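Local coordinates for protein putative 4-amino-4-deoxychorismate lyase (PDB 2ZGI) that binds pyridoxal 5'-phosphate and is probably a lyase of the class-IV aminotransferase family, putatively acting on 4-amino-4-deoxychorismate, at residues D[133-136]-D[137-140]. Sequence-based numbering, arbitrary orientation.
Sequences YRLA and LEEA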
loop_
_atom_site.group_PDB
_atom_site.type_symbol
_atom_site.label_atom_id
_atom_site.label_comp_id
_atom_site.label_asym_id
_atom_site.label_seq_id
_atom_site.Cartn_x
_atom_site.Cartn_y
_atom_site.Cartn_z
ATOM N N TYR D 133 -4.047 9.762 14.130
ATOM C CA TYR D 133 -5.396 10.068 14.580
ATOM C C TYR D 133 -5.658 11.563 14.455
ATOM O O TYR D 133 -6.714 11.976 13.994
ATOM C CB TYR D 133 -5.618 9.588 16.024
ATOM C CG TYR D 133 -5.272 8.121 16.177
ATOM C CD1 TYR D 133 -6.204 7.118 15.860
ATOM C CD2 TYR D 133 -4.002 7.735 16.594
ATOM C CE1 TYR D 133 -5.846 5.751 15.973
ATOM C CE2 TYR D 133 -3.650 6.409 16.696
ATOM C CZ TYR D 133 -4.574 5.420 16.409
ATOM O OH TYR D 133 -4.170 4.109 16.547
ATOM N N ARG D 134 -4.687 12.376 14.821
ATOM C CA ARG D 134 -4.870 13.840 14.615
ATOM C C ARG D 134 -5.129 14.146 13.144
ATOM O O ARG D 134 -6.103 14.827 12.799
ATOM C CB ARG D 134 -3.652 14.621 15.091
ATOM C CG ARG D 134 -3.366 14.522 16.606
ATOM C CD ARG D 134 -2.200 15.422 16.984
ATOM N NE ARG D 134 -2.423 16.814 16.595
ATOM C CZ ARG D 134 -3.078 17.723 17.316
ATOM N NH1 ARG D 134 -3.577 17.433 18.518
ATOM N NH2 ARG D 134 -3.217 18.955 16.829
ATOM N N LEU D 135 -4.258 13.625 12.281
ATOM C CA LEU D 135 -4.345 13.863 10.834
ATOM C C LEU D 135 -5.667 13.344 10.238
ATOM O O LEU D 135 -6.272 14.008 9.357
ATOM C CB LEU D 135 -3.130 13.268 10.117
ATOM C CG LEU D 135 -1.800 13.909 10.478
ATOM C CD1 LEU D 135 -0.647 13.011 10.043
ATOM C CD2 LEU D 135 -1.647 15.400 9.945
ATOM N N ALA D 136 -6.133 12.188 10.732
ATOM C CA ALA D 136 -7.413 11.646 10.326
ATOM C C ALA D 136 -8.585 12.578 10.711
ATOM O O ALA D 136 -9.508 12.809 9.888
ATOM C CB ALA D 136 -7.619 10.214 10.883
ATOM N N LEU D 137 -8.566 13.121 11.935
ATOM C CA LEU D 137 -9.635 14.037 12.348
ATOM C C LEU D 137 -9.546 15.361 11.570
ATOM O O LEU D 137 -10.574 15.922 11.182
ATOM C CB LEU D 137 -9.592 14.308 13.861
ATOM C CG LEU D 137 -10.639 15.306 14.411
ATOM C CD1 LEU D 137 -12.085 14.813 14.185
ATOM C CD2 LEU D 137 -10.402 15.609 15.891
ATOM N N GLU D 138 -8.330 15.851 11.347
ATOM C CA GLU D 138 -8.142 17.092 10.565
ATOM C C GLU D 138 -8.730 16.961 9.152
ATOM O O GLU D 138 -9.457 17.838 8.695
ATOM C CB GLU D 138 -6.683 17.555 10.541
ATOM C CG GLU D 138 -6.210 18.168 11.879
ATOM C CD GLU D 138 -4.680 18.280 12.043
ATOM O OE1 GLU D 138 -3.938 18.162 11.032
ATOM O OE2 GLU D 138 -4.226 18.500 13.198
ATOM N N GLU D 139 -8.455 15.841 8.493
ATOM C CA GLU D 139 -9.076 15.553 7.211
ATOM C C GLU D 139 -10.605 15.493 7.270
ATOM O O GLU D 139 -11.301 16.105 6.424
ATOM C CB GLU D 139 -8.481 14.279 6.584
ATOM C CG GLU D 139 -8.968 14.053 5.135
ATOM C CD GLU D 139 -8.544 12.714 4.578
ATOM O OE1 GLU D 139 -7.345 12.411 4.682
ATOM O OE2 GLU D 139 -9.414 11.967 4.056
ATOM N N ALA D 140 -11.150 14.796 8.266
ATOM C CA ALA D 140 -12.585 14.696 8.400
ATOM C C ALA D 140 -13.254 16.072 8.523
ATOM O O ALA D 140 -14.267 16.373 7.852
ATOM C CB ALA D 140 -12.956 13.807 9.591
HETATM O O HOH W 1 -1.622 17.700 13.801
#
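Glu138 OE2 has two links to Arg134, one turn earlier in the helix: a long one to NH2, and one through a water that bridges to NE. The direct salt bridge spans 3.8 Å from Arg134 NH2 to Glu138 OE2, and the guanidinium and carboxylate planes stand 81° apart, far from the flat, paired arrangement of a bidentate bridge. The water makes the closer link. It donates to Glu138 OE2 at 2.8 Å and accepts from Arg134 NE at 3.0 Å, lying in the guanidinium plane at its edge. A bend at chi3 (56°) turns the guanidinium group across the glutamate. Its NH1 is engaged by His20 of the second subunit, so the arginine connects this i to i+4 pair with the subunit interface.

Beneath the side chains runs regular alpha-helical bonding, of which Glu138 N to Arg134 O, at 2.8 Å, is the shortest link. The helix, 131-142, is that of the beta-alpha-beta unit made with strands 111-117 and 147-151, and its sides have divided roles. Tyr133 turns away from the following turn to touch the bound pyridoxal phosphate, its ring meeting that of Tyr130, while Ala136 touches both Thr114 of strand 111-117 and Leu150 of strand 147-151. Leu135 leans on Tyr116 and also brings CD2 to within 3.7 Å of Glu138 OE1, a van der Waals contact of a methyl with the carboxylate oxygen that the arginine and the water do not use.

Glu139 departs in another direction, CG anti to the backbone N (chi1 -172°), and extends to a salt bridge between its OE2 and Arg112 of strand 111-117.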